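Local coordinates for protein endonuclease V (Homo sapiens, PDB 6OZE) that probably cleaves inosine-containing RNA as a metal-ion-dependent endoribonuclease of the RNase H-like superfamily, at residues Gly42-Phe47 with Ile233-His238; Leu59-Phe64 with Glu68-Glu73. The protein carries 4 engineered substitutions. All blocks are in the same frame, centred on the assembly; numbering follows the deposited sequence.

How the contacts relate
The two contacts illustrate how an RNase H-like sheet is held along its strands and across one face. Contact 1 is buried and small: helix 226-242 meets strand 39-47 through three polar side chains and a shared carboxylate oxygen. Contact 2, partly buried and far more extensive, is the hairpin of strands 54-63 and 69-78, the latter outermost in the sheet; backbone hydrogen bonds do most of the joining there, with valine, leucine and tyrosine packing around them. Their centres lie about 13 Å apart, and strands 39-47 and 54-63 are sheet neighbours, probably hydrogen-bonded from G42 N to V60 O at 2.9 Å. C234 of the same helix also packs against E72 of contact 2.

Contact 1 of 2, residues Gly42-Phe47 with Ile233-His238; sequences GVDVSF and ICSREH
With CG of D44 swung opposite its own amide nitrogen (chi1 173°) and OG of S235 turned opposite its carbonyl carbon (chi1 -71°), a carboxylate and a hydroxyl meet between strand 39-47 and helix 226-242. The setting is the RNase H-like fold, in which a helix lies against one face of the mixed sheet. D44 and S46, two residues apart on the strand, both face this helix, whereas V43 and V45 point to the other face and touch helix 89-106. The closest CA atoms, those of S46 and S235, are 6.4 Å apart, so short side chains suffice to span the gap.

Both side-chain hydrogen bonds among D44, S46 and S235 end on one oxygen. S235 OG donates at 2.7 Å to the anti lone pair of D44 OD2, while S46 OG donates to the same OD2 at 2.6 Å from the syn side, where the other carboxylate oxygen lies. Two hydroxyls thus grip OD2 and probably limit rotation of the carboxylate. S235 OG is itself hydrogen-bonded to S58 OG, and D44 pairs with S58 through the backbone, which extends the network to the neighbouring strand. Replacing D44 by an alanine removes the carboxylate and would probably leave the hydroxyls of S46 and S235 without their common acceptor. S235 CB also rests against S46 OG, 3.9 Å away.

Contact 2 of 2, residues Leu59-Phe64 with Glu68-Glu73; sequences LVVLSF and EVVYEE. With NA (sodium ion), chain G.
This is an antiparallel beta hairpin with a classic beta bulge, pairing strand 54-63 with strand 69-78, an outermost strand of the RNase H-like sheet. L59 and E73 form a regular hydrogen-bonded pair, with L59 N to E73 O and E73 N to L59 O both 2.9 Å. Pairing continues through the non-hydrogen-bonded V60 and E72 to V61 and Y71, where V61 N donates to Y71 O. The register shifts by one between V61 and L62, because V70 and Y71 both face V61: V61 O accepts from V70 N at 2.8 Å and, in a longer bond, from Y71 N at 3.3 Å. Near the turn S63 and E68 clasp each other twice. S63 N donates to E68 O in the carbonyl plane, and S63 OG, set between its own N and carbonyl carbon (chi1 58°), receives E68 N at 3.1 Å.

L59, V61 and Y71 lie on the face that meets helix 89-106; there CB of V61 sits against CB of Y71, L59 CD2 approaches the ring at CE2, and the phenol OH is hydrogen-bonded to K106. On the other face L62 CD1 meets V69 CG2 at 3.9 Å, and V60 and E72 touch C234 of helix 226-242. Just past the strand, F64 O binds a sodium ion at 2.7 Å, joined by L37 O, Q38 OE1 and three waters. Apolar branches make most side-chain contacts, but every hydrogen bond joining the strands except E68 N to S63 OG is main-chain to main-chain, so the pairing probably depends little on side-chain identity.

Contact 1 of 2, residues Gly42-Phe47 with Ile233-His238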
ATOM      1  N   GLY A  42       1.428  -8.422   2.098  1.00 17.55           N
ATOM      2  CA  GLY A  42       1.008  -7.639   0.950  1.00 15.91           C
ATOM      3  C   GLY A  42      -0.492  -7.784   0.786  1.00 16.27           C
ATOM      4  O   GLY A  42      -1.060  -8.844   1.072  1.00 18.86           O
ATOM      5  N   VAL A  43      -1.128  -6.705   0.359  1.00 17.00           N
ATOM      6  CA  VAL A  43      -2.582  -6.699   0.178  1.00 16.63           C
ATOM      7  C   VAL A  43      -2.926  -6.137  -1.188  1.00 17.63           C
ATOM      8  O   VAL A  43      -2.223  -5.274  -1.724  1.00 21.49           O
ATOM      9  CB  VAL A  43      -3.380  -5.953   1.274  1.00 20.40           C
ATOM     10  CG1 VAL A  43      -3.331  -6.703   2.597  1.00 23.89           C
ATOM     11  CG2 VAL A  43      -2.891  -4.508   1.421  1.00 22.93           C
ATOM     12  N   ASP A  44      -4.054  -6.614  -1.738  1.00 18.04           N
ATOM     13  CA  ASP A  44      -4.525  -6.164  -3.036  1.00 19.89           C
ATOM     14  C   ASP A  44      -6.037  -6.234  -3.049  1.00 19.36           C
ATOM     15  O   ASP A  44      -6.616  -7.156  -2.475  1.00 19.99           O
ATOM     16  CB  ASP A  44      -4.068  -7.093  -4.162  1.00 22.47           C
ATOM     17  CG  ASP A  44      -4.701  -6.733  -5.500  1.00 22.28           C
ATOM     18  OD1 ASP A  44      -4.364  -5.679  -6.082  1.00 24.88           O
ATOM     19  OD2 ASP A  44      -5.594  -7.478  -5.954  1.00 27.82           O
ATOM     20  N   VAL A  45      -6.653  -5.268  -3.719  1.00 21.33           N
ATOM     21  CA  VAL A  45      -8.026  -5.381  -4.192  1.00 20.51           C
ATOM     22  C   VAL A  45      -8.014  -5.132  -5.688  1.00 22.96           C
ATOM     23  O   VAL A  45      -7.449  -4.134  -6.151  1.00 24.42           O
ATOM     24  CB  VAL A  45      -8.973  -4.391  -3.490  1.00 23.90           C
ATOM     25  CG1 VAL A  45     -10.397  -4.529  -4.058  1.00 27.58           C
ATOM     26  CG2 VAL A  45      -8.974  -4.653  -2.010  1.00 24.60           C
ATOM     27  N   SER A  46      -8.645  -6.029  -6.445  1.00 21.66           N
ATOM     28  CA  SER A  46      -8.695  -5.928  -7.894  1.00 21.07           C
ATOM     29  C   SER A  46     -10.122  -6.122  -8.357  1.00 23.64           C
ATOM     30  O   SER A  46     -10.749  -7.119  -8.002  1.00 25.90           O
ATOM     31  CB  SER A  46      -7.835  -7.016  -8.542  1.00 23.72           C
ATOM     32  OG  SER A  46      -6.456  -6.757  -8.291  1.00 24.82           O
ATOM     33  N   PHE A  47     -10.614  -5.203  -9.181  1.00 25.25           N
ATOM     34  CA  PHE A  47     -11.958  -5.323  -9.720  1.00 26.98           C
ATOM     35  C   PHE A  47     -12.012  -6.334 -10.852  1.00 30.47           C
ATOM     36  O   PHE A  47     -11.057  -6.506 -11.618  1.00 32.47           O
ATOM     37  CB  PHE A  47     -12.456  -3.978 -10.235  1.00 35.93           C
ATOM     38  CG  PHE A  47     -12.661  -2.978  -9.160  1.00 57.84           C
ATOM     39  CD1 PHE A  47     -11.619  -2.170  -8.742  1.00 73.70           C
ATOM     40  CD2 PHE A  47     -13.891  -2.863  -8.542  1.00 68.62           C
ATOM     41  CE1 PHE A  47     -11.801  -1.250  -7.737  1.00 82.41           C
ATOM     42  CE2 PHE A  47     -14.079  -1.946  -7.542  1.00 80.89           C
ATOM     43  CZ  PHE A  47     -13.029  -1.135  -7.138  1.00 86.13           C
ATOM     44  N   ILE A 233      -1.151 -11.203  -8.087  1.00 21.96           N
ATOM     45  CA  ILE A 233      -1.274 -12.484  -8.775  1.00 22.37           C
ATOM     46  C   ILE A 233      -2.365 -13.324  -8.136  1.00 21.84           C
ATOM     47  O   ILE A 233      -3.194 -13.916  -8.835  1.00 24.31           O
ATOM     48  CB  ILE A 233       0.079 -13.218  -8.784  1.00 25.81           C
ATOM     49  CG1 ILE A 233       1.081 -12.469  -9.674  1.00 25.86           C
ATOM     50  CG2 ILE A 233      -0.086 -14.667  -9.262  1.00 30.60           C
ATOM     51  CD1 ILE A 233       2.516 -12.916  -9.512  1.00 30.16           C
ATOM     52  N   CYS A 234      -2.390 -13.392  -6.798  1.00 19.55           N
ATOM     53  CA  CYS A 234      -3.438 -14.170  -6.129  1.00 20.89           C
ATOM     54  C   CYS A 234      -4.834 -13.680  -6.513  1.00 21.95           C
ATOM     55  O   CYS A 234      -5.745 -14.490  -6.754  1.00 21.89           O
ATOM     56  CB  CYS A 234      -3.254 -14.084  -4.615  1.00 24.02           C
ATOM     57  SG  CYS A 234      -1.983 -15.181  -3.983  1.00 31.72           S
ATOM     58  N   SER A 235      -5.035 -12.363  -6.554  1.00 21.32           N
ATOM     59  CA  SER A 235      -6.363 -11.851  -6.891  1.00 19.33           C
ATOM     60  C   SER A 235      -6.734 -12.198  -8.327  1.00 22.53           C
ATOM     61  O   SER A 235      -7.878 -12.593  -8.602  1.00 23.19           O
ATOM     62  CB  SER A 235      -6.440 -10.341  -6.704  1.00 21.28           C
ATOM     63  OG  SER A 235      -6.415  -9.995  -5.347  1.00 22.95           O
ATOM     64  N   ARG A 236      -5.795 -12.032  -9.257  1.00 23.20           N
ATOM     65  CA  ARG A 236      -6.085 -12.344 -10.654  1.00 22.84           C
ATOM     66  C   ARG A 236      -6.410 -13.819 -10.823  1.00 25.41           C
ATOM     67  O   ARG A 236      -7.392 -14.176 -11.493  1.00 23.94           O
ATOM     68  CB  ARG A 236      -4.911 -11.938 -11.544  1.00 28.36           C
ATOM     69  CG  ARG A 236      -4.896 -10.449 -11.853  1.00 45.01           C
ATOM     70  CD  ARG A 236      -3.762 -10.088 -12.794  1.00 62.81           C
ATOM     71  NE  ARG A 236      -2.465 -10.410 -12.213  1.00 69.80           N
ATOM     72  CZ  ARG A 236      -1.299 -10.072 -12.751  1.00 74.84           C
ATOM     73  NH1 ARG A 236      -1.262  -9.393 -13.890  1.00 79.64           N
ATOM     74  NH2 ARG A 236      -0.171 -10.407 -12.143  1.00 75.21           N
ATOM     75  N   GLU A 237      -5.640 -14.692 -10.170  1.00 22.85           N
ATOM     76  CA  GLU A 237      -5.912 -16.121 -10.269  1.00 22.20           C
ATOM     77  C   GLU A 237      -7.263 -16.469  -9.659  1.00 22.09           C
ATOM     78  O   GLU A 237      -7.999 -17.302 -10.199  1.00 24.82           O
ATOM     79  CB  GLU A 237      -4.823 -16.925  -9.562  1.00 26.48           C
ATOM     80  CG  GLU A 237      -3.469 -16.891 -10.249  1.00 39.51           C
ATOM     81  CD  GLU A 237      -2.416 -17.667  -9.480  1.00 60.11           C
ATOM     82  OE1 GLU A 237      -2.683 -18.044  -8.318  1.00 65.30           O
ATOM     83  OE2 GLU A 237      -1.323 -17.899 -10.039  1.00 67.76           O
ATOM     84  N   HIS A 238      -7.591 -15.862  -8.513  1.00 21.47           N
ATOM     85  CA  HIS A 238      -8.860 -16.183  -7.863  1.00 22.55           C
ATOM     86  C   HIS A 238     -10.042 -15.735  -8.710  1.00 22.57           C
ATOM     87  O   HIS A 238     -11.057 -16.427  -8.782  1.00 24.14           O
ATOM     88  CB  HIS A 238      -8.923 -15.524  -6.488  1.00 21.74           C
ATOM     89  CG  HIS A 238      -9.975 -16.085  -5.601  1.00 23.52           C
ATOM     90  ND1 HIS A 238      -9.921 -17.369  -5.099  1.00 31.10           N
ATOM     91  CD2 HIS A 238     -11.128 -15.547  -5.140  1.00 25.48           C
ATOM     92  CE1 HIS A 238     -10.991 -17.593  -4.358  1.00 35.71           C
ATOM     93  NE2 HIS A 238     -11.739 -16.503  -4.364  1.00 30.83           N
TER

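Contact 2 of 2, residues Leu59-Phe64 with Glu68-Glu73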
ATOM      1  N   LEU A  59      -4.752 -11.215   0.677  1.00 19.00           N
ATOM      2  CA  LEU A  59      -3.699 -10.986   1.664  1.00 17.28           C
ATOM      3  C   LEU A  59      -2.674 -12.090   1.524  1.00 19.09           C
ATOM      4  O   LEU A  59      -3.027 -13.274   1.514  1.00 21.19           O
ATOM      5  CB  LEU A  59      -4.299 -10.994   3.078  1.00 20.27           C
ATOM      6  CG  LEU A  59      -3.310 -11.119   4.242  1.00 20.68           C
ATOM      7  CD1 LEU A  59      -2.448  -9.863   4.328  1.00 21.81           C
ATOM      8  CD2 LEU A  59      -4.072 -11.325   5.543  1.00 22.40           C
ATOM      9  N   VAL A  60      -1.401 -11.701   1.402  1.00 17.58           N
ATOM     10  CA  VAL A  60      -0.307 -12.661   1.383  1.00 20.33           C
ATOM     11  C   VAL A  60       0.680 -12.284   2.477  1.00 20.55           C
ATOM     12  O   VAL A  60       0.779 -11.120   2.875  1.00 21.33           O
ATOM     13  CB  VAL A  60       0.409 -12.752   0.019  1.00 20.66           C
ATOM     14  CG1 VAL A  60      -0.577 -13.178  -1.075  1.00 24.03           C
ATOM     15  CG2 VAL A  60       1.113 -11.418  -0.330  1.00 21.28           C
ATOM     16  N   VAL A  61       1.364 -13.286   3.009  1.00 19.63           N
ATOM     17  CA  VAL A  61       2.484 -13.050   3.915  1.00 21.18           C
ATOM     18  C   VAL A  61       3.698 -13.762   3.345  1.00 20.53           C
ATOM     19  O   VAL A  61       3.607 -14.926   2.939  1.00 21.75           O
ATOM     20  CB  VAL A  61       2.191 -13.542   5.343  1.00 23.90           C
ATOM     21  CG1 VAL A  61       3.373 -13.215   6.268  1.00 26.41           C
ATOM     22  CG2 VAL A  61       0.881 -12.919   5.858  1.00 22.48           C
ATOM     23  N   LEU A  62       4.830 -13.058   3.296  1.00 19.90           N
ATOM     24  CA  LEU A  62       6.078 -13.612   2.801  1.00 21.52           C
ATOM     25  C   LEU A  62       7.127 -13.607   3.907  1.00 22.61           C
ATOM     26  O   LEU A  62       7.149 -12.724   4.769  1.00 21.29           O
ATOM     27  CB  LEU A  62       6.625 -12.786   1.618  1.00 22.16           C
ATOM     28  CG  LEU A  62       5.998 -12.978   0.238  1.00 24.71           C
ATOM     29  CD1 LEU A  62       4.519 -12.626   0.192  1.00 29.09           C
ATOM     30  CD2 LEU A  62       6.778 -12.154  -0.789  1.00 24.33           C
ATOM     31  N   SER A  63       7.992 -14.605   3.881  1.00 24.85           N
ATOM     32  CA  SER A  63       9.146 -14.580   4.760  1.00 22.48           C
ATOM     33  C   SER A  63      10.085 -13.457   4.336  1.00 23.99           C
ATOM     34  O   SER A  63      10.082 -13.018   3.186  1.00 24.63           O
ATOM     35  CB  SER A  63       9.863 -15.916   4.692  1.00 27.91           C
ATOM     36  OG  SER A  63      10.270 -16.214   3.367  1.00 31.42           O
ATOM     37  N   PHE A  64      10.873 -12.976   5.287  1.00 23.49           N
ATOM     38  CA  PHE A  64      11.850 -11.944   4.991  1.00 23.42           C
ATOM     39  C   PHE A  64      13.170 -12.340   5.629  1.00 24.52           C
ATOM     40  O   PHE A  64      13.194 -12.715   6.804  1.00 27.51           O
ATOM     41  CB  PHE A  64      11.404 -10.591   5.570  1.00 25.51           C
ATOM     42  CG  PHE A  64      12.322  -9.463   5.193  1.00 24.17           C
ATOM     43  CD1 PHE A  64      13.416  -9.148   5.983  1.00 25.31           C
ATOM     44  CD2 PHE A  64      12.107  -8.752   4.030  1.00 22.95           C
ATOM     45  CE1 PHE A  64      14.281  -8.124   5.616  1.00 23.55           C
ATOM     46  CE2 PHE A  64      12.976  -7.718   3.658  1.00 26.16           C
ATOM     47  CZ  PHE A  64      14.056  -7.412   4.465  1.00 25.81           C
ATOM     48  N   GLU A  68       9.554 -15.665   0.403  1.00 26.61           N
ATOM     49  CA  GLU A  68       8.763 -16.835   0.027  1.00 28.90           C
ATOM     50  C   GLU A  68       7.375 -16.714   0.624  1.00 25.27           C
ATOM     51  O   GLU A  68       7.216 -16.274   1.765  1.00 25.91           O
ATOM     52  CB  GLU A  68       9.403 -18.125   0.540  1.00 32.57           C
ATOM     53  CG  GLU A  68      10.727 -18.446  -0.144  1.00 50.78           C
ATOM     54  CD  GLU A  68      10.567 -18.646  -1.642  1.00 78.36           C
ATOM     55  OE1 GLU A  68       9.761 -19.511  -2.048  1.00 90.50           O
ATOM     56  OE2 GLU A  68      11.237 -17.927  -2.413  1.00 88.71           O
ATOM     57  N   VAL A  69       6.357 -17.076  -0.157  1.00 27.49           N
ATOM     58  CA  VAL A  69       4.991 -16.993   0.354  1.00 26.17           C
ATOM     59  C   VAL A  69       4.788 -18.051   1.432  1.00 27.62           C
ATOM     60  O   VAL A  69       5.011 -19.245   1.202  1.00 31.35           O
ATOM     61  CB  VAL A  69       3.965 -17.140  -0.782  1.00 27.63           C
ATOM     62  CG1 VAL A  69       2.543 -17.161  -0.217  1.00 29.13           C
ATOM     63  CG2 VAL A  69       4.095 -15.989  -1.777  1.00 28.39           C
ATOM     64  N   VAL A  70       4.347 -17.612   2.613  1.00 25.54           N
ATOM     65  CA  VAL A  70       3.997 -18.522   3.701  1.00 26.86           C
ATOM     66  C   VAL A  70       2.507 -18.535   4.014  1.00 27.81           C
ATOM     67  O   VAL A  70       2.046 -19.445   4.721  1.00 31.44           O
ATOM     68  CB  VAL A  70       4.831 -18.251   4.975  1.00 28.53           C
ATOM     69  CG1 VAL A  70       6.310 -18.488   4.703  1.00 32.40           C
ATOM     70  CG2 VAL A  70       4.635 -16.826   5.447  1.00 28.04           C
ATOM     71  N   TYR A  71       1.742 -17.577   3.500  1.00 24.15           N
ATOM     72  CA  TYR A  71       0.299 -17.549   3.706  1.00 23.91           C
ATOM     73  C   TYR A  71      -0.327 -16.801   2.546  1.00 23.05           C
ATOM     74  O   TYR A  71       0.214 -15.787   2.097  1.00 22.46           O
ATOM     75  CB  TYR A  71      -0.064 -16.814   5.004  1.00 25.45           C
ATOM     76  CG  TYR A  71      -1.555 -16.710   5.259  1.00 23.75           C
ATOM     77  CD1 TYR A  71      -2.230 -17.733   5.885  1.00 26.66           C
ATOM     78  CD2 TYR A  71      -2.273 -15.584   4.870  1.00 24.41           C
ATOM     79  CE1 TYR A  71      -3.587 -17.652   6.128  1.00 29.90           C
ATOM     80  CE2 TYR A  71      -3.651 -15.497   5.111  1.00 26.51           C
ATOM     81  CZ  TYR A  71      -4.288 -16.538   5.734  1.00 27.40           C
ATOM     82  OH  TYR A  71      -5.650 -16.475   5.989  1.00 30.63           O
ATOM     83  N   GLU A  72      -1.470 -17.283   2.072  1.00 25.66           N
ATOM     84  CA  GLU A  72      -2.209 -16.539   1.065  1.00 23.75           C
ATOM     85  C   GLU A  72      -3.695 -16.797   1.231  1.00 21.21           C
ATOM     86  O   GLU A  72      -4.113 -17.928   1.498  1.00 24.45           O
ATOM     87  CB  GLU A  72      -1.769 -16.907  -0.358  1.00 27.57           C
ATOM     88  CG  GLU A  72      -1.879 -18.375  -0.698  1.00 39.25           C
ATOM     89  CD  GLU A  72      -1.299 -18.696  -2.064  1.00 50.94           C
ATOM     90  OE1 GLU A  72      -0.256 -18.107  -2.424  1.00 54.24           O
ATOM     91  OE2 GLU A  72      -1.890 -19.530  -2.778  1.00 58.60           O
ATOM     92  N   GLU A  73      -4.489 -15.735   1.091  1.00 21.96           N
ATOM     93  CA  GLU A  73      -5.936 -15.881   1.118  1.00 22.23           C
ATOM     94  C   GLU A  73      -6.543 -14.855   0.178  1.00 23.06           C
ATOM     95  O   GLU A  73      -6.161 -13.683   0.207  1.00 21.60           O
ATOM     96  CB  GLU A  73      -6.481 -15.708   2.536  1.00 24.16           C
ATOM     97  CG  GLU A  73      -8.014 -15.885   2.646  1.00 25.26           C
ATOM     98  CD  GLU A  73      -8.495 -17.305   2.364  1.00 37.70           C
ATOM     99  OE1 GLU A  73      -7.697 -18.259   2.476  1.00 36.31           O
ATOM    100  OE2 GLU A  73      -9.694 -17.470   2.048  1.00 47.72           O
TER
HETATM  101 NA    NA G 306      14.536 -11.847   8.997  1.00 40.96          NA
HETATM  102  O   HOH W   1      15.969 -13.956   8.661  1.00 57.30           O
HETATM  103  O   HOH W   2      15.764  -9.695   8.554  1.00 35.08           O
HETATM  104  O   HOH W   3      16.007 -11.021  11.223  1.00 45.41           O